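Local coordinates for exopolyphosphatase (Aquifex aeolicus, PDB 1T6C), which probably hydrolyses phosphoanhydride bonds, as in inorganic polyphosphate or guanosine pentaphosphate, and binds a calcium ion within an actin-like fold, at residues Glu198-Lys203 with Leu285-Lys290; Val206-Gly211 with Cys292-Asp297; Leu219-Tyr224 with Phe263-Asp268; Leu239-Ile244 with Ile280-Leu285. One frame throughout, in Å; residues are numbered along the deposited sequence. Where two conformers were deposited one is given.

Contact 1: Glu198-Lys203 with Leu285-Lys290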
loop_
_atom_site.group_PDB
_atom_site.type_symbol
_atom_site.label_atom_id
_atom_site.label_comp_id
_atom_site.label_asym_id
_atom_site.label_seq_id
_atom_site.Cartn_x
_atom_site.Cartn_y
_atom_site.Cartn_z
ATOM N N GLU A 198 20.582 -2.617 0.618
ATOM C CA GLU A 198 19.600 -1.634 1.078
ATOM C C GLU A 198 18.936 -2.045 2.379
ATOM O O GLU A 198 18.767 -1.208 3.276
ATOM C CB GLU A 198 18.578 -1.316 -0.019
ATOM C CG GLU A 198 19.200 -0.666 -1.251
ATOM C CD GLU A 198 19.954 0.639 -0.959
ATOM O OE1 GLU A 198 19.390 1.722 -1.199
ATOM O OE2 GLU A 198 21.133 0.584 -0.531
ATOM N N LEU A 199 18.585 -3.324 2.507
ATOM C CA LEU A 199 17.812 -3.771 3.667
ATOM C C LEU A 199 18.663 -3.910 4.906
ATOM O O LEU A 199 18.158 -3.815 6.006
ATOM C CB LEU A 199 17.121 -5.106 3.392
ATOM C CG LEU A 199 15.958 -4.987 2.438
ATOM C CD1 LEU A 199 15.373 -6.373 2.152
ATOM C CD2 LEU A 199 14.915 -4.027 2.995
ATOM N N SER A 200 19.962 -4.081 4.741
ATOM C CA SER A 200 20.816 -4.258 5.911
ATOM C C SER A 200 20.811 -2.963 6.724
ATOM O O SER A 200 21.009 -2.970 7.947
ATOM C CB SER A 200 22.224 -4.666 5.482
ATOM O OG SER A 200 22.185 -5.987 4.971
ATOM N N LYS A 201 20.547 -1.850 6.064
ATOM C CA LYS A 201 20.504 -0.557 6.736
ATOM C C LYS A 201 19.256 -0.352 7.618
ATOM O O LYS A 201 19.268 0.514 8.510
ATOM C CB LYS A 201 20.600 0.559 5.699
ATOM C CG LYS A 201 21.869 0.520 4.848
ATOM C CD LYS A 201 21.793 1.640 3.786
ATOM C CE LYS A 201 22.864 1.565 2.693
ATOM N NZ LYS A 201 22.417 2.299 1.434
ATOM N N VAL A 202 18.181 -1.103 7.366
ATOM C CA VAL A 202 16.971 -1.004 8.195
ATOM C C VAL A 202 16.814 -2.090 9.236
ATOM O O VAL A 202 15.881 -2.045 10.041
ATOM C CB VAL A 202 15.677 -0.907 7.351
ATOM C CG1 VAL A 202 15.857 0.164 6.282
ATOM C CG2 VAL A 202 15.298 -2.245 6.720
ATOM N N LYS A 203 17.718 -3.062 9.220
ATOM C CA LYS A 203 17.662 -4.200 10.143
ATOM C C LYS A 203 17.644 -3.712 11.593
ATOM O O LYS A 203 18.459 -2.894 11.982
ATOM C CB LYS A 203 18.877 -5.122 9.940
ATOM C CG LYS A 203 19.122 -6.070 11.110
ATOM C CD LYS A 203 20.155 -7.120 10.769
ATOM C CE LYS A 203 20.072 -8.298 11.719
ATOM N NZ LYS A 203 21.199 -9.229 11.478
ATOM N N LEU A 285 12.750 -10.986 5.450
ATOM C CA LEU A 285 12.759 -12.024 6.489
ATOM C C LEU A 285 14.185 -12.543 6.762
ATOM O O LEU A 285 14.573 -12.709 7.931
ATOM C CB LEU A 285 11.832 -13.178 6.140
ATOM C CG LEU A 285 10.347 -12.843 6.256
ATOM C CD1 LEU A 285 9.526 -14.072 5.939
ATOM C CD2 LEU A 285 9.975 -12.325 7.617
ATOM N N GLU A 286 14.961 -12.749 5.711
ATOM C CA GLU A 286 16.357 -13.207 5.882
ATOM C C GLU A 286 17.179 -12.189 6.680
ATOM O O GLU A 286 17.886 -12.515 7.656
ATOM C CB GLU A 286 16.991 -13.479 4.514
ATOM C CG GLU A 286 18.421 -13.986 4.605
ATOM C CD GLU A 286 19.142 -14.141 3.284
ATOM O OE1 GLU A 286 18.563 -13.920 2.219
ATOM O OE2 GLU A 286 20.338 -14.501 3.333
ATOM N N ILE A 287 17.118 -10.940 6.274
ATOM C CA ILE A 287 17.930 -9.908 6.901
ATOM C C ILE A 287 17.529 -9.657 8.336
ATOM O O ILE A 287 18.384 -9.455 9.183
ATOM C CB ILE A 287 17.847 -8.602 6.088
ATOM C CG1 ILE A 287 18.446 -8.803 4.700
ATOM C CG2 ILE A 287 18.474 -7.427 6.854
ATOM C CD1 ILE A 287 19.894 -8.865 4.667
ATOM N N PHE A 288 16.230 -9.645 8.621
ATOM C CA PHE A 288 15.753 -9.427 9.977
ATOM C C PHE A 288 15.867 -10.682 10.845
ATOM O O PHE A 288 15.539 -10.655 12.019
ATOM C CB PHE A 288 14.307 -8.971 9.945
ATOM C CG PHE A 288 14.139 -7.521 9.687
ATOM C CD1 PHE A 288 14.301 -7.001 8.401
ATOM C CD2 PHE A 288 13.821 -6.662 10.721
ATOM C CE1 PHE A 288 14.124 -5.620 8.149
ATOM C CE2 PHE A 288 13.638 -5.308 10.468
ATOM C CZ PHE A 288 13.792 -4.802 9.191
ATOM N N GLU A 289 16.273 -11.781 10.231
ATOM C CA GLU A 289 16.422 -13.075 10.894
ATOM C C GLU A 289 15.117 -13.549 11.535
ATOM O O GLU A 289 15.088 -14.017 12.670
ATOM C CB GLU A 289 17.596 -13.022 11.867
ATOM C CG GLU A 289 18.933 -12.701 11.216
ATOM C CD GLU A 289 20.031 -12.635 12.266
ATOM O OE1 GLU A 289 20.392 -13.705 12.781
ATOM O OE2 GLU A 289 20.501 -11.519 12.595
ATOM N N LYS A 290 14.005 -13.395 10.785
ATOM C CA LYS A 290 12.695 -13.811 11.252
ATOM C C LYS A 290 12.134 -14.888 10.351
ATOM O O LYS A 290 12.274 -14.841 9.135
ATOM C CB LYS A 290 11.738 -12.604 11.329
ATOM C CG LYS A 290 12.235 -11.492 12.243
ATOM C CD LYS A 290 11.964 -11.832 13.734
ATOM C CE LYS A 290 10.466 -11.699 14.057
ATOM N NZ LYS A 290 9.812 -12.953 14.543
HETATM O O HOH W 1 21.006 -10.001 8.956
#
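In the C-terminal half of this actin-like fold, the turns that end helices 185-199 and 274-288 meet through Lys203, Ile287, Phe288 and Glu289. The second helix closes in a Schellman motif, with Glu289 taking positive phi. Ile287 points at the partner segment: its CG2 lies 3.7 Å from the backbone O of Leu199, while its CD1 reaches Ser200 OG, a hydroxyl bonded to Glu196 O of helix 185-199. The Phe288 ring presents one face to the backbone of the other turn, with Lys203 CA over it, 4.2 Å from the centroid, a CH-pi contact displaced toward the rim. Val202 CG2 meets Phe288 CE1 at 3.8 Å. A leucine in place of Phe288 would probably forfeit that CH-pi contact and leave Val202 and Tyr152, on strand 149-156, less closely packed. With CG anti to the backbone N (chi1 162°) and the chain extended beyond it, Lys203 runs alongside Ile287 O and, in the conformer described, delivers NZ to Glu289 OE2, a salt bridge of 2.6 Å. The ammonium comes in on the anti side of the carboxylate, 24° out of plane. One water accepts from Lys203 NZ and donates to Ile287 O at 2.7 Å. The lysine is also modelled in a second conformer, so both links may be partial. Exposed charges meet each other and a water, while Ile287, Phe288 and Val202 are buried beside them.

Contact 2: Val206-Gly211 with Cys292-Asp297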
loop_
_atom_site.group_PDB
_atom_site.type_symbol
_atom_site.label_atom_id
_atom_site.label_comp_id
_atom_site.label_asym_id
_atom_site.label_seq_id
_atom_site.Cartn_x
_atom_site.Cartn_y
_atom_site.Cartn_z
ATOM N N VAL A 206 13.264 -7.341 16.041
ATOM C CA VAL A 206 11.820 -7.213 16.225
ATOM C C VAL A 206 11.198 -8.538 16.627
ATOM O O VAL A 206 11.790 -9.596 16.420
ATOM C CB VAL A 206 11.129 -6.690 14.937
ATOM C CG1 VAL A 206 11.704 -5.348 14.579
ATOM C CG2 VAL A 206 11.288 -7.678 13.825
ATOM N N ASP A 207 10.032 -8.461 17.260
ATOM C CA ASP A 207 9.261 -9.630 17.627
ATOM C C ASP A 207 8.336 -10.057 16.504
ATOM O O ASP A 207 8.124 -11.235 16.309
ATOM C CB ASP A 207 8.411 -9.356 18.856
ATOM C CG ASP A 207 9.251 -9.152 20.090
ATOM O OD1 ASP A 207 10.025 -10.091 20.388
ATOM O OD2 ASP A 207 9.260 -8.083 20.735
ATOM N N THR A 208 7.725 -9.090 15.807
ATOM C CA THR A 208 6.672 -9.379 14.846
ATOM C C THR A 208 6.881 -8.513 13.608
ATOM O O THR A 208 6.999 -7.304 13.713
ATOM C CB THR A 208 5.278 -9.032 15.415
ATOM O OG1 THR A 208 5.059 -9.684 16.675
ATOM C CG2 THR A 208 4.141 -9.521 14.467
ATOM N N ILE A 209 6.881 -9.157 12.453
ATOM C CA ILE A 209 6.832 -8.493 11.157
ATOM C C ILE A 209 5.447 -8.649 10.565
ATOM O O ILE A 209 4.909 -9.749 10.488
ATOM C CB ILE A 209 7.886 -9.064 10.200
ATOM C CG1 ILE A 209 9.288 -8.751 10.739
ATOM C CG2 ILE A 209 7.692 -8.464 8.817
ATOM C CD1 ILE A 209 10.413 -9.346 9.920
ATOM N N VAL A 210 4.883 -7.538 10.085
ATOM C CA VAL A 210 3.604 -7.558 9.411
ATOM C C VAL A 210 3.824 -7.050 8.008
ATOM O O VAL A 210 4.412 -5.982 7.831
ATOM C CB VAL A 210 2.589 -6.630 10.088
ATOM C CG1 VAL A 210 1.277 -6.634 9.363
ATOM C CG2 VAL A 210 2.365 -7.054 11.532
ATOM N N GLY A 211 3.380 -7.832 7.032
ATOM C CA GLY A 211 3.524 -7.460 5.635
ATOM C C GLY A 211 2.223 -6.944 5.028
ATOM O O GLY A 211 1.158 -7.499 5.230
ATOM N N CYS A 292 8.967 -15.763 9.885
ATOM C CA CYS A 292 7.627 -15.555 9.322
ATOM C C CYS A 292 7.152 -14.127 9.493
ATOM O O CYS A 292 7.709 -13.343 10.276
ATOM C CB CYS A 292 6.615 -16.493 9.946
ATOM S SG CYS A 292 6.224 -16.084 11.639
ATOM N N LEU A 293 6.091 -13.815 8.766
ATOM C CA LEU A 293 5.390 -12.571 8.912
ATOM C C LEU A 293 3.886 -12.836 8.922
ATOM O O LEU A 293 3.438 -13.922 8.540
ATOM C CB LEU A 293 5.748 -11.592 7.806
ATOM C CG LEU A 293 5.485 -12.008 6.357
ATOM C CD1 LEU A 293 4.000 -11.934 5.964
ATOM C CD2 LEU A 293 6.335 -11.128 5.410
ATOM N N ILE A 294 3.139 -11.849 9.375
ATOM C CA ILE A 294 1.685 -11.849 9.379
ATOM C C ILE A 294 1.208 -10.896 8.287
ATOM O O ILE A 294 1.764 -9.825 8.133
ATOM C CB ILE A 294 1.130 -11.388 10.782
ATOM C CG1 ILE A 294 1.775 -12.193 11.906
ATOM C CG2 ILE A 294 -0.398 -11.546 10.853
ATOM C CD1 ILE A 294 1.415 -11.705 13.309
ATOM N N VAL A 295 0.185 -11.307 7.551
ATOM C CA VAL A 295 -0.354 -10.516 6.435
ATOM C C VAL A 295 -1.470 -9.622 6.925
ATOM O O VAL A 295 -2.350 -10.035 7.649
ATOM C CB VAL A 295 -0.823 -11.453 5.291
ATOM C CG1 VAL A 295 -1.430 -10.665 4.128
ATOM C CG2 VAL A 295 0.370 -12.301 4.813
ATOM N N SER A 296 -1.439 -8.360 6.488
ATOM C CA SER A 296 -2.551 -7.440 6.699
ATOM C C SER A 296 -3.205 -7.066 5.382
ATOM O O SER A 296 -2.524 -6.713 4.427
ATOM C CB SER A 296 -2.057 -6.155 7.370
ATOM O OG SER A 296 -3.150 -5.267 7.522
ATOM N N ASP A 297 -4.525 -7.139 5.361
ATOM C CA ASP A 297 -5.331 -6.593 4.270
ATOM C C ASP A 297 -5.519 -5.082 4.366
ATOM O O ASP A 297 -5.863 -4.462 3.373
ATOM C CB ASP A 297 -6.696 -7.280 4.203
ATOM C CG ASP A 297 -7.504 -6.826 3.023
ATOM O OD1 ASP A 297 -8.486 -6.052 3.224
ATOM O OD2 ASP A 297 -7.193 -7.157 1.869
HETATM O O HOH W 2 6.909 -12.052 12.560
#
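Ile209 and Leu293 meet obliquely, Ile209 CG2 resting 3.8 Å from Leu293 CB on the side of the sheet covered by helix 274-288. Leu293 holds its CG between the backbone N and the carbonyl carbon (chi1 59°), a rotamer that brings both methyl groups over Gly211. A side chain at Gly211 would come tight against Leu293 CD2, so the absence of one suits this packing. On the other face, Thr208 CG2 touches Ile294 CD1 at 3.7 Å, methyl against methyl, and the Thr208 hydroxyl is occupied by Glu137 O. Farther along that face Val210 CG1 comes to 3.9 Å from Ser296 CB, whose hydroxyl is bonded to Trp298 O. These side chains ride on strands 208-212 and 292-296, parallel neighbours in the six-stranded sheet of the C-terminal half of the actin-like fold; the short segments cross at -41°, a marked twist. Val210 pairs with Ile294 and Gly211 with Val295. Ile294 N donates to Ile209 O at 3.0 Å, Gly211 N to Ile294 O at 2.8 Å, and Ser296 N to Gly211 O at 3.0 Å. Where the strands splay at their beginnings, a water takes over, accepting from Ile209 N and donating to Cys292 O at 2.7 Å. On its other edge strand 208-212 is bonded to strand 139-146, through Thr208 and Val210 with Cys141.

Contact 3: Leu219-Tyr224 with Phe263-Asp268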
loop_
_atom_site.group_PDB
_atom_site.type_symbol
_atom_site.label_atom_id
_atom_site.label_comp_id
_atom_site.label_asym_id
_atom_site.label_seq_id
_atom_site.Cartn_x
_atom_site.Cartn_y
_atom_site.Cartn_z
ATOM N N LEU A 219 0.154 -13.285 -2.414
ATOM C CA LEU A 219 0.898 -14.467 -1.969
ATOM C C LEU A 219 0.126 -15.278 -0.942
ATOM O O LEU A 219 0.037 -16.504 -1.044
ATOM C CB LEU A 219 2.260 -14.058 -1.402
ATOM C CG LEU A 219 3.538 -14.167 -2.190
ATOM C CD1 LEU A 219 4.671 -14.343 -1.210
ATOM C CD2 LEU A 219 3.562 -15.285 -3.212
ATOM N N ALA A 220 -0.496 -14.592 0.020
ATOM C CA ALA A 220 -1.306 -15.260 1.015
ATOM C C ALA A 220 -2.481 -15.978 0.374
ATOM O O ALA A 220 -2.762 -17.137 0.708
ATOM C CB ALA A 220 -1.777 -14.272 2.076
ATOM N N ALA A 221 -3.168 -15.344 -0.572
ATOM C CA ALA A 221 -4.267 -15.996 -1.281
ATOM C C ALA A 221 -3.775 -17.222 -2.038
ATOM O O ALA A 221 -4.436 -18.242 -2.069
ATOM C CB ALA A 221 -4.941 -15.013 -2.244
ATOM N N LEU A 222 -2.621 -17.127 -2.682
ATOM C CA LEU A 222 -2.049 -18.284 -3.382
ATOM C C LEU A 222 -1.703 -19.423 -2.410
ATOM O O LEU A 222 -2.115 -20.594 -2.627
ATOM C CB LEU A 222 -0.814 -17.847 -4.191
ATOM C CG LEU A 222 -1.055 -16.912 -5.373
ATOM C CD1 LEU A 222 0.262 -16.422 -5.935
ATOM C CD2 LEU A 222 -1.852 -17.612 -6.463
ATOM N N GLU A 223 -1.004 -19.093 -1.330
ATOM C CA GLU A 223 -0.560 -20.114 -0.356
ATOM C C GLU A 223 -1.727 -20.874 0.265
ATOM O O GLU A 223 -1.682 -22.099 0.390
ATOM C CB GLU A 223 0.306 -19.487 0.722
ATOM C CG GLU A 223 0.751 -20.461 1.793
ATOM C CD GLU A 223 1.606 -21.594 1.277
ATOM O OE1 GLU A 223 2.234 -21.469 0.197
ATOM O OE2 GLU A 223 1.645 -22.634 1.950
ATOM N N TYR A 224 -2.794 -20.146 0.578
ATOM C CA TYR A 224 -3.924 -20.669 1.300
ATOM C C TYR A 224 -5.122 -21.004 0.419
ATOM O O TYR A 224 -6.190 -21.308 0.941
ATOM C CB TYR A 224 -4.274 -19.732 2.452
ATOM C CG TYR A 224 -3.177 -19.765 3.493
ATOM C CD1 TYR A 224 -2.974 -20.910 4.267
ATOM C CD2 TYR A 224 -2.263 -18.709 3.634
ATOM C CE1 TYR A 224 -1.938 -20.962 5.210
ATOM C CE2 TYR A 224 -1.233 -18.768 4.577
ATOM C CZ TYR A 224 -1.084 -19.890 5.365
ATOM O OH TYR A 224 -0.050 -19.989 6.269
ATOM N N PHE A 263 -1.933 -18.872 -12.269
ATOM C CA PHE A 263 -2.354 -18.518 -10.910
ATOM C C PHE A 263 -3.356 -17.366 -11.017
ATOM O O PHE A 263 -2.974 -16.196 -11.073
ATOM C CB PHE A 263 -1.136 -18.129 -10.064
ATOM C CG PHE A 263 -0.188 -19.271 -9.829
ATOM C CD1 PHE A 263 1.062 -19.306 -10.464
ATOM C CD2 PHE A 263 -0.542 -20.316 -9.025
ATOM C CE1 PHE A 263 1.924 -20.374 -10.252
ATOM C CE2 PHE A 263 0.335 -21.377 -8.774
ATOM C CZ PHE A 263 1.562 -21.416 -9.413
ATOM N N ARG A 264 -4.636 -17.729 -11.017
ATOM C CA ARG A 264 -5.739 -16.804 -11.278
ATOM C C ARG A 264 -5.769 -15.576 -10.390
ATOM O O ARG A 264 -6.228 -14.519 -10.815
ATOM C CB ARG A 264 -7.065 -17.535 -11.072
ATOM C CG ARG A 264 -7.388 -18.511 -12.128
ATOM C CD ARG A 264 -8.731 -19.179 -11.927
ATOM N NE ARG A 264 -8.752 -20.324 -12.831
ATOM C CZ ARG A 264 -9.005 -20.240 -14.119
ATOM N NH1 ARG A 264 -9.366 -19.081 -14.663
ATOM N NH2 ARG A 264 -8.963 -21.350 -14.853
ATOM N N GLN A 265 -5.270 -15.698 -9.169
ATOM C CA GLN A 265 -5.295 -14.587 -8.223
ATOM C C GLN A 265 -4.337 -13.465 -8.590
ATOM O O GLN A 265 -4.522 -12.320 -8.168
ATOM C CB GLN A 265 -5.012 -15.091 -6.813
ATOM C CG GLN A 265 -6.063 -16.079 -6.336
ATOM C CD GLN A 265 -5.611 -17.526 -6.434
ATOM O OE1 GLN A 265 -5.018 -17.949 -7.456
ATOM N NE2 GLN A 265 -5.829 -18.292 -5.353
ATOM N N VAL A 266 -3.321 -13.781 -9.389
ATOM C CA VAL A 266 -2.401 -12.752 -9.889
ATOM C C VAL A 266 -3.072 -11.840 -10.898
ATOM O O VAL A 266 -3.481 -12.308 -11.960
ATOM C CB VAL A 266 -1.135 -13.416 -10.526
ATOM C CG1 VAL A 266 -0.161 -12.365 -11.006
ATOM C CG2 VAL A 266 -0.475 -14.332 -9.472
ATOM N N GLU A 267 -3.185 -10.555 -10.577
ATOM C CA GLU A 267 -3.704 -9.600 -11.567
ATOM C C GLU A 267 -2.750 -9.462 -12.731
ATOM O O GLU A 267 -1.551 -9.319 -12.529
ATOM C CB GLU A 267 -3.910 -8.232 -10.942
ATOM C CG GLU A 267 -5.032 -8.191 -9.932
ATOM C CD GLU A 267 -5.088 -6.881 -9.184
ATOM O OE1 GLU A 267 -4.256 -5.960 -9.446
ATOM O OE2 GLU A 267 -5.974 -6.778 -8.319
ATOM N N ASP A 268 -3.309 -9.427 -13.948
ATOM C CA ASP A 268 -2.559 -9.249 -15.202
ATOM C C ASP A 268 -1.586 -8.074 -15.083
ATOM O O ASP A 268 -0.408 -8.174 -15.467
ATOM C CB ASP A 268 -3.519 -8.948 -16.365
ATOM C CG ASP A 268 -4.401 -10.146 -16.753
ATOM O OD1 ASP A 268 -3.919 -11.295 -16.677
ATOM O OD2 ASP A 268 -5.595 -10.039 -17.154
HETATM O O HOH W 3 -4.051 -20.929 -4.695
#
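Ala221 begins the contact, its CB lying 4.4 Å from CG of Gln265 as the last turns of helix 214-223 pass a type I beta turn formed by Phe263 to Val266. One residue on, Leu222 does most of the touching. Its two methyl groups divide the work: CD2 lies 3.7 Å from Phe263 CB and 3.3 Å from Gln265 OE1, while CD1 meets Val266 CG2 at 4.2 Å. The leucine crosses Phe263 at about a right angle, whereas Gln265 lies alongside it, pointing the opposite way. A bend at chi2 (101°) carries the Gln265 amide along the helix toward its C-terminal end, bringing the oxygen beside the leucine methyl. NE2 donates to Val226 O, and a water bridges it to the backbone: the water accepts from Gln265 NE2 at 3.2 Å and donates to Leu222 O at 2.9 Å. No direct hydrogen bond joins the segments; the polar link is the water between Gln265 NE2 and Leu222 O, beside apolar contacts. Helix 241-251 completes the surroundings. Its Trp247 and Phe251 pack on Leu222, and Trp247 also stacks edge-to-face with Phe263, so that the side chain of Phe263 meets both helices 214-223 and 241-251.

Contact 4: Leu239-Ile244 with Ile280-Leu285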
loop_
_atom_site.group_PDB
_atom_site.type_symbol
_atom_site.label_atom_id
_atom_site.label_comp_id
_atom_site.label_asym_id
_atom_site.label_seq_id
_atom_site.Cartn_x
_atom_site.Cartn_y
_atom_site.Cartn_z
ATOM N N LEU A 239 2.797 -16.151 6.792
ATOM C CA LEU A 239 3.632 -16.703 5.735
ATOM C C LEU A 239 5.043 -16.866 6.267
ATOM O O LEU A 239 5.632 -15.913 6.798
ATOM C CB LEU A 239 3.651 -15.778 4.518
ATOM C CG LEU A 239 2.346 -15.730 3.708
ATOM C CD1 LEU A 239 2.425 -14.628 2.642
ATOM C CD2 LEU A 239 2.030 -17.025 3.074
ATOM N N THR A 240 5.592 -18.068 6.106
ATOM C CA THR A 240 6.942 -18.327 6.574
ATOM C C THR A 240 7.931 -17.986 5.499
ATOM O O THR A 240 7.580 -17.933 4.331
ATOM C CB THR A 240 7.137 -19.814 6.973
ATOM O OG1 THR A 240 6.998 -20.634 5.824
ATOM C CG2 THR A 240 6.064 -20.283 7.892
ATOM N N TYR A 241 9.195 -17.862 5.877
ATOM C CA TYR A 241 10.286 -17.710 4.922
ATOM C C TYR A 241 10.187 -18.846 3.888
ATOM O O TYR A 241 10.275 -18.613 2.686
ATOM C CB TYR A 241 11.646 -17.729 5.643
ATOM C CG TYR A 241 12.780 -17.602 4.659
ATOM C CD1 TYR A 241 13.274 -16.364 4.306
ATOM C CD2 TYR A 241 13.326 -18.739 4.037
ATOM C CE1 TYR A 241 14.323 -16.250 3.350
ATOM C CE2 TYR A 241 14.353 -18.629 3.114
ATOM C CZ TYR A 241 14.839 -17.385 2.768
ATOM O OH TYR A 241 15.841 -17.311 1.833
ATOM N N GLY A 242 10.070 -20.096 4.364
ATOM C CA GLY A 242 9.967 -21.234 3.459
ATOM C C GLY A 242 8.843 -21.152 2.437
ATOM O O GLY A 242 9.030 -21.517 1.282
ATOM N N GLN A 243 7.675 -20.685 2.872
ATOM C CA GLN A 243 6.520 -20.544 1.980
ATOM C C GLN A 243 6.795 -19.459 0.920
ATOM O O GLN A 243 6.526 -19.657 -0.283
ATOM C CB GLN A 243 5.272 -20.185 2.761
ATOM C CG GLN A 243 4.623 -21.382 3.490
ATOM C CD GLN A 243 3.535 -20.958 4.503
ATOM O OE1 GLN A 243 3.689 -20.000 5.214
ATOM N NE2 GLN A 243 2.413 -21.680 4.532
ATOM N N ILE A 244 7.374 -18.347 1.368
ATOM C CA ILE A 244 7.661 -17.235 0.462
ATOM C C ILE A 244 8.754 -17.656 -0.506
ATOM O O ILE A 244 8.686 -17.359 -1.684
ATOM C CB ILE A 244 8.013 -15.964 1.250
ATOM C CG1 ILE A 244 6.818 -15.520 2.109
ATOM C CG2 ILE A 244 8.409 -14.823 0.298
ATOM C CD1 ILE A 244 7.113 -14.356 2.997
ATOM N N ILE A 280 11.426 -8.805 -2.187
ATOM C CA ILE A 280 11.568 -7.839 -1.128
ATOM C C ILE A 280 11.187 -8.487 0.192
ATOM O O ILE A 280 11.887 -8.334 1.182
ATOM C CB ILE A 280 10.688 -6.565 -1.367
ATOM C CG1 ILE A 280 11.257 -5.741 -2.510
ATOM C CG2 ILE A 280 10.585 -5.748 -0.044
ATOM C CD1 ILE A 280 10.341 -4.593 -2.912
ATOM N N PHE A 281 10.072 -9.189 0.224
ATOM C CA PHE A 281 9.633 -9.817 1.485
ATOM C C PHE A 281 10.533 -10.965 1.872
ATOM O O PHE A 281 10.801 -11.144 3.065
ATOM C CB PHE A 281 8.194 -10.282 1.371
ATOM C CG PHE A 281 7.216 -9.141 1.415
ATOM C CD1 PHE A 281 6.701 -8.605 0.244
ATOM C CD2 PHE A 281 6.881 -8.554 2.619
ATOM C CE1 PHE A 281 5.854 -7.521 0.301
ATOM C CE2 PHE A 281 6.038 -7.451 2.661
ATOM C CZ PHE A 281 5.524 -6.960 1.523
ATOM N N LEU A 282 11.019 -11.728 0.902
ATOM C CA LEU A 282 11.884 -12.897 1.202
ATOM C C LEU A 282 13.188 -12.384 1.825
ATOM O O LEU A 282 13.614 -12.844 2.906
ATOM C CB LEU A 282 12.137 -13.688 -0.090
ATOM C CG LEU A 282 12.950 -14.965 0.096
ATOM C CD1 LEU A 282 12.112 -15.998 0.864
ATOM C CD2 LEU A 282 13.368 -15.448 -1.294
ATOM N N LYS A 283 13.840 -11.426 1.160
ATOM C CA LYS A 283 15.069 -10.842 1.680
ATOM C C LYS A 283 14.851 -10.122 3.017
ATOM O O LYS A 283 15.715 -10.152 3.888
ATOM C CB LYS A 283 15.776 -9.957 0.622
ATOM C CG LYS A 283 17.124 -9.378 1.049
ATOM C CD LYS A 283 18.213 -10.415 1.360
ATOM C CE LYS A 283 18.701 -11.153 0.126
ATOM N NZ LYS A 283 19.946 -11.973 0.476
ATOM N N THR A 284 13.689 -9.512 3.212
ATOM C CA THR A 284 13.384 -8.845 4.473
ATOM C C THR A 284 13.428 -9.866 5.620
ATOM O O THR A 284 14.055 -9.627 6.649
ATOM C CB THR A 284 11.998 -8.181 4.415
ATOM O OG1 THR A 284 12.066 -7.028 3.549
ATOM C CG2 THR A 284 11.582 -7.654 5.765
ATOM N N LEU A 285 12.750 -10.986 5.450
ATOM C CA LEU A 285 12.759 -12.024 6.489
ATOM C C LEU A 285 14.185 -12.543 6.762
ATOM O O LEU A 285 14.573 -12.709 7.931
ATOM C CB LEU A 285 11.832 -13.178 6.140
ATOM C CG LEU A 285 10.347 -12.843 6.256
ATOM C CD1 LEU A 285 9.526 -14.072 5.939
ATOM C CD2 LEU A 285 9.975 -12.325 7.617
#
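The Leu282 methyl CD1 sits unusually close over the Tyr241 ring, 3.6 Å from its centroid and 23° off the normal, in a CH-pi contact displaced toward the CE1 side of the rim. Placing CG anti to the backbone N (chi1 179°) swings the Tyr241 ring out over helix 274-288, and Leu282, likewise anti at chi1 -177°, brings its CD1 methyl onto the ring face. The same ring takes Leu285 CB at its edge, in plane, 3.9 Å from Tyr241 CD1. One turn along helix 241-251, Ile244 fills the flank: its CG2 lies 3.9 Å from Leu282 CB, the side chains running past one another in opposite directions, and its CD1 meets Leu285 CD1 at 3.8 Å, at about a right angle. An alanine in place of Tyr241 is likely to open a gap above Leu282 CD1 and leave that methyl without its aromatic face. Thr240 ends strand 238-240, an edge strand of the six-stranded sheet, and opens helix 241-251, which packs on helix 274-288. That start is a capping box: Gln243 N donates to Thr240 OG1 at 3.0 Å, and Thr240 N to Gln243 OE1 at 2.9 Å, in the carbonyl plane on a lone pair. No hydrogen bond spans the segments, so cohesion rests on dispersion and CH-pi contact, while the capping bonds probably help to set the start of the helix carrying Tyr241 and Ile244.

In the fold
Helix 274-288 links three of the contacts: contacts 1 and 4 share Leu285 and have centres about 11 Å apart, and the same helix leads into strand 292-296 of contact 2. Contact 4 lies about 10 Å from contact 2 between centres, with Leu293 O and Leu239 N, 2.9 Å apart, probably hydrogen-bonded across neighbouring strands. Contact 3 is nested in sequence within the loops closed by contacts 1 and 2, and meets contact 4 through a probable bond of 2.9 Å from Gln243 NE2 to Glu223 OE2. Contacts 1 and 2 approach the calcium ion most nearly, about 12 Å from the Leu199 side chain and about 11 Å from Gly211 to the ion; contacts 3 and 4 lie away from it.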